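Local atomic coordinates of GH127 beta-L-arabinofuranoside (Geobacillus stearothermophilus, PDB entry 4QK0), a protein that probably hydrolyses beta-L-arabinofuranosides, releasing L-arabinose, as a glycoside hydrolase of family GH127. Residues 101-106 with 152-157; 134-139 with 239-244. All blocks are in the same frame, centred on the assembly; numbering follows the deposited sequence.

Contact 1. Residues 101-106 with 152-157; sequences LADDVI and VAYFRA
Y154 reaches from helix 140-158 across to helix 96-112 and meets three side chains there, one over a ring face, one obliquely at CE1 and one at the hydroxyl. Its CG stands anti to the backbone N (chi1 -166°), which carries the ring off the helix toward A102, the residue whose CA lies nearest to its own. Over one face sits the CD1 methyl of I106, 3.8 Å from the centroid of the Y154 ring and displaced toward the rim, a CH-pi contact made on the CE2 side. A102 comes obliquely at the other flank of the ring, its CB 3.6 Å from Y154 CE1; so small a side chain lets the ring end lie close to the helix. D103 crosses the tyrosine at about a right angle, carboxylate and ring planes 86° apart, and the Y154 OH donates to D103 OD1 over 2.6 Å from above the carboxylate plane. The two segments belong to the helical barrel of the GH127 catalytic domain, in the six-hairpin glycosidase clan; their axes approach to 12.8 Å, with 136° between their N-to-C directions, an interval that the long Y154 side chain spans. Tyrosine suits the place because its ring is buried among apolar groups while its hydroxyl finds an acceptor on D103. The other carboxylate oxygen of D103 forms a salt bridge with K160, and I106 also packs on F163 of helix 162-177.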
# COMPACT_ATOMS: atom_id res chain seq x y z
N LEU A 101 29.82 -18.03 30.45
CA LEU A 101 28.40 -18.10 30.11
C LEU A 101 28.22 -18.96 28.88
O LEU A 101 27.39 -19.82 28.85
CB LEU A 101 27.82 -16.72 29.84
CG LEU A 101 27.74 -15.77 31.02
CD1 LEU A 101 27.21 -14.42 30.55
CD2 LEU A 101 26.85 -16.32 32.13
N ALA A 102 29.02 -18.70 27.85
CA ALA A 102 28.93 -19.46 26.59
C ALA A 102 29.25 -20.91 26.77
O ALA A 102 28.51 -21.79 26.32
CB ALA A 102 29.86 -18.85 25.55
N ASP A 103 30.36 -21.19 27.47
CA ASP A 103 30.71 -22.59 27.78
C ASP A 103 29.60 -23.37 28.47
O ASP A 103 29.39 -24.51 28.14
CB ASP A 103 32.04 -22.67 28.56
CG ASP A 103 33.27 -22.33 27.67
OD1 ASP A 103 33.18 -22.39 26.43
OD2 ASP A 103 34.31 -21.95 28.22
N ASP A 104 28.89 -22.74 29.41
CA ASP A 104 27.84 -23.39 30.17
C ASP A 104 26.63 -23.65 29.27
O ASP A 104 25.99 -24.69 29.39
CB ASP A 104 27.37 -22.53 31.36
CG ASP A 104 28.44 -22.40 32.48
OD1 ASP A 104 29.40 -23.19 32.49
OD2 ASP A 104 28.29 -21.49 33.35
N VAL A 105 26.30 -22.69 28.41
CA VAL A 105 25.21 -22.88 27.48
C VAL A 105 25.56 -24.02 26.58
O VAL A 105 24.75 -24.89 26.31
CB VAL A 105 24.97 -21.60 26.62
CG1 VAL A 105 24.01 -21.87 25.47
CG2 VAL A 105 24.47 -20.47 27.49
N ILE A 106 26.81 -24.06 26.14
CA ILE A 106 27.25 -25.11 25.24
C ILE A 106 27.13 -26.47 25.87
O ILE A 106 26.69 -27.43 25.22
CB ILE A 106 28.69 -24.82 24.76
CG1 ILE A 106 28.69 -23.66 23.77
CG2 ILE A 106 29.30 -26.03 24.09
CD1 ILE A 106 30.03 -23.01 23.53
N VAL A 152 31.09 -23.13 14.68
CA VAL A 152 32.26 -22.81 13.86
C VAL A 152 32.92 -21.54 14.37
O VAL A 152 34.15 -21.49 14.59
CB VAL A 152 31.89 -22.65 12.36
CG1 VAL A 152 33.07 -22.09 11.56
CG2 VAL A 152 31.47 -23.98 11.80
N ALA A 153 32.11 -20.51 14.55
CA ALA A 153 32.64 -19.25 15.01
C ALA A 153 33.32 -19.36 16.38
O ALA A 153 34.32 -18.69 16.64
CB ALA A 153 31.56 -18.17 15.05
N TYR A 154 32.70 -20.10 17.27
CA TYR A 154 33.17 -20.21 18.62
C TYR A 154 34.51 -20.98 18.62
O TYR A 154 35.42 -20.64 19.35
CB TYR A 154 32.10 -20.89 19.51
CG TYR A 154 32.38 -20.73 20.98
CD1 TYR A 154 32.10 -19.54 21.62
CD2 TYR A 154 32.98 -21.76 21.72
CE1 TYR A 154 32.38 -19.36 22.96
CE2 TYR A 154 33.26 -21.59 23.07
CZ TYR A 154 32.96 -20.38 23.68
OH TYR A 154 33.23 -20.16 25.02
N PHE A 155 34.64 -22.00 17.78
CA PHE A 155 35.92 -22.67 17.62
C PHE A 155 37.05 -21.76 17.13
O PHE A 155 38.14 -21.74 17.70
CB PHE A 155 35.79 -23.83 16.66
CG PHE A 155 37.09 -24.51 16.42
CD1 PHE A 155 37.75 -25.15 17.48
CD2 PHE A 155 37.68 -24.49 15.18
CE1 PHE A 155 38.98 -25.75 17.29
CE2 PHE A 155 38.91 -25.11 14.97
CZ PHE A 155 39.55 -25.74 16.02
N ARG A 156 36.79 -21.00 16.10
CA ARG A 156 37.78 -20.10 15.53
C ARG A 156 38.18 -19.07 16.52
O ARG A 156 39.32 -18.64 16.49
CB ARG A 156 37.27 -19.39 14.25
CG ARG A 156 37.08 -20.37 13.12
CD ARG A 156 36.72 -19.77 11.79
NE ARG A 156 37.41 -20.62 10.83
CZ ARG A 156 36.95 -21.02 9.66
NH1 ARG A 156 35.76 -20.60 9.23
NH2 ARG A 156 37.73 -21.82 8.92
N ALA A 157 37.26 -18.67 17.39
CA ALA A 157 37.57 -17.62 18.36
C ALA A 157 38.30 -18.10 19.59
O ALA A 157 39.09 -17.37 20.17
CB ALA A 157 36.28 -16.92 18.84

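Contact 2. Residues 134-139 with 239-244; sequences NLRDNH and EPFWYD
F241 CD1 lies over the centre of one face of the R136 guanidinium, 3.8 Å above its plane, while the carboxylate of D137 occupies the edge. The phenyl ring is tilted, its plane 50° from that of the guanidinium, so the two meet through the CD1-CE1 side of the ring and do not stack flat; R136 NE is 3.8 Å from F241 CE1. One face of the F241 ring carries CD1 of its neighbour W242, offset toward the rim, and D137 OD1 lies at the ring edge, 4.2 Å from F241 CE1. A bend at chi3 (63°) turns R136 back on D137, which it grips side-on: NE gives to OD1 over 2.9 Å and NH2 to the syn lone pair of OD2 over 2.8 Å. These segments are loops of the GH127 catalytic domain, the first leading into helix 140-158 with H139 at the N-cap position. N134 opens an Asx motif, its OD1 accepting from D137 N, while its ND2 bonds to D137 OD2. Arginine suits the site because its flat cation can hold the D137 carboxylate near its plane and still offer a face to an aromatic; NH1 also forms a salt bridge with E237. A leucine in place of R136 would probably leave D137 without its cationic mate and the CD1-CE1 side of F241 without the flat face it rests on. D137 O lies in the ring plane of H139 and accepts from ND1 over 2.7 Å.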
# COMPACT_ATOMS: atom_id res chain seq x y z
N ASN A 134 7.52 -31.64 9.06
CA ASN A 134 7.15 -30.33 8.53
C ASN A 134 8.35 -29.41 8.38
O ASN A 134 8.55 -28.42 9.10
CB ASN A 134 6.06 -29.64 9.37
CG ASN A 134 5.44 -28.46 8.62
OD1 ASN A 134 6.00 -27.94 7.65
ND2 ASN A 134 4.27 -28.03 9.08
N LEU A 135 9.12 -29.74 7.36
CA LEU A 135 10.29 -28.95 6.95
C LEU A 135 9.88 -27.64 6.32
O LEU A 135 10.64 -26.68 6.34
CB LEU A 135 11.15 -29.75 5.96
CG LEU A 135 12.16 -30.78 6.54
CD1 LEU A 135 13.24 -30.06 7.29
CD2 LEU A 135 11.48 -31.79 7.46
N ARG A 136 8.71 -27.61 5.72
CA ARG A 136 8.23 -26.38 5.06
C ARG A 136 8.11 -25.24 6.07
O ARG A 136 8.51 -24.13 5.78
CB ARG A 136 6.86 -26.59 4.41
CG ARG A 136 6.46 -25.44 3.51
CD ARG A 136 4.99 -25.52 3.11
NE ARG A 136 4.16 -25.40 4.27
CZ ARG A 136 2.87 -25.74 4.33
NH1 ARG A 136 2.28 -26.24 3.26
NH2 ARG A 136 2.20 -25.62 5.49
N ASP A 137 7.64 -25.55 7.28
CA ASP A 137 7.34 -24.53 8.27
C ASP A 137 8.16 -24.55 9.53
O ASP A 137 8.36 -23.50 10.12
CB ASP A 137 5.87 -24.64 8.74
CG ASP A 137 4.87 -24.53 7.59
OD1 ASP A 137 5.18 -23.88 6.56
OD2 ASP A 137 3.78 -25.11 7.73
N ASN A 138 8.60 -25.72 10.00
CA ASN A 138 9.12 -25.76 11.38
C ASN A 138 10.64 -25.59 11.60
O ASN A 138 11.10 -25.74 12.73
CB ASN A 138 8.57 -26.94 12.10
CG ASN A 138 7.07 -26.84 12.29
OD1 ASN A 138 6.46 -25.83 11.99
ND2 ASN A 138 6.48 -27.88 12.78
N HIS A 139 11.40 -25.19 10.58
CA HIS A 139 12.73 -24.58 10.76
C HIS A 139 13.82 -25.45 11.43
O HIS A 139 14.79 -24.94 11.94
CB HIS A 139 12.60 -23.30 11.56
CG HIS A 139 11.99 -22.16 10.82
ND1 HIS A 139 10.69 -22.19 10.36
CD2 HIS A 139 12.46 -20.92 10.56
CE1 HIS A 139 10.39 -21.01 9.83
NE2 HIS A 139 11.47 -20.24 9.90
N GLU A 239 -5.46 -27.30 3.20
CA GLU A 239 -5.54 -25.82 3.06
C GLU A 239 -4.52 -25.31 2.04
O GLU A 239 -3.38 -25.79 1.98
CB GLU A 239 -5.28 -25.09 4.39
CG GLU A 239 -6.34 -25.26 5.47
CD GLU A 239 -6.44 -26.69 6.01
OE1 GLU A 239 -7.52 -27.04 6.51
OE2 GLU A 239 -5.46 -27.46 5.94
N PRO A 240 -4.93 -24.32 1.23
CA PRO A 240 -3.92 -23.75 0.32
C PRO A 240 -2.86 -22.98 1.12
O PRO A 240 -3.12 -22.48 2.23
CB PRO A 240 -4.75 -22.84 -0.60
CG PRO A 240 -6.07 -22.61 0.08
CD PRO A 240 -6.23 -23.61 1.20
N PHE A 241 -1.64 -22.92 0.61
CA PHE A 241 -0.61 -22.13 1.29
C PHE A 241 -1.05 -20.63 1.36
O PHE A 241 -1.56 -20.11 0.38
CB PHE A 241 0.78 -22.33 0.62
CG PHE A 241 1.92 -21.79 1.45
CD1 PHE A 241 2.21 -22.34 2.69
CD2 PHE A 241 2.68 -20.71 1.01
CE1 PHE A 241 3.23 -21.81 3.49
CE2 PHE A 241 3.68 -20.20 1.78
CZ PHE A 241 3.96 -20.75 3.04
N TRP A 242 -0.87 -19.97 2.50
CA TRP A 242 -1.33 -18.58 2.67
C TRP A 242 -0.72 -17.61 1.63
O TRP A 242 -1.40 -16.67 1.22
CB TRP A 242 -1.07 -18.05 4.09
CG TRP A 242 0.39 -17.99 4.47
CD1 TRP A 242 1.14 -19.00 5.04
CD2 TRP A 242 1.29 -16.88 4.29
NE1 TRP A 242 2.44 -18.60 5.21
CE2 TRP A 242 2.57 -17.31 4.75
CE3 TRP A 242 1.15 -15.59 3.75
CZ2 TRP A 242 3.70 -16.47 4.76
CZ3 TRP A 242 2.28 -14.74 3.73
CH2 TRP A 242 3.54 -15.19 4.23
N TYR A 243 0.54 -17.82 1.23
CA TYR A 243 1.18 -16.90 0.28
C TYR A 243 0.74 -17.23 -1.13
O TYR A 243 0.86 -18.36 -1.58
CB TYR A 243 2.69 -16.99 0.38
CG TYR A 243 3.48 -16.04 -0.50
CD1 TYR A 243 3.70 -14.73 -0.12
CD2 TYR A 243 4.07 -16.49 -1.67
CE1 TYR A 243 4.44 -13.85 -0.91
CE2 TYR A 243 4.82 -15.63 -2.46
CZ TYR A 243 5.00 -14.30 -2.09
OH TYR A 243 5.75 -13.45 -2.88
N ASP A 244 0.25 -16.22 -1.83
CA ASP A 244 -0.40 -16.41 -3.15
C ASP A 244 0.53 -17.04 -4.20
O ASP A 244 0.09 -17.87 -4.97
CB ASP A 244 -0.96 -15.06 -3.68
CG ASP A 244 -2.16 -14.54 -2.84
OD1 ASP A 244 -2.24 -14.81 -1.61
OD2 ASP A 244 -3.01 -13.84 -3.41

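Both contacts lie in the GH127 catalytic domain, their centres 33 Å apart and their nearest atoms about 17 Å apart, without touching. Contact 1 is buried and joins two regular helices, whereas contact 2 is only partly buried and joins two loops. Helix 140-158 relates them: H139 precedes its first turn, and Y154 lies near its far end. Their chemistry follows their place. Between the helices, apolar packing is combined with a single hydrogen bond across the interface. Between the loops, the polar bonds of 134-139 lie within that loop or run to residues outside both segments, such as E231 and E237, leaving the meeting with 239-244 to van der Waals contact between an aromatic ring and a charged group.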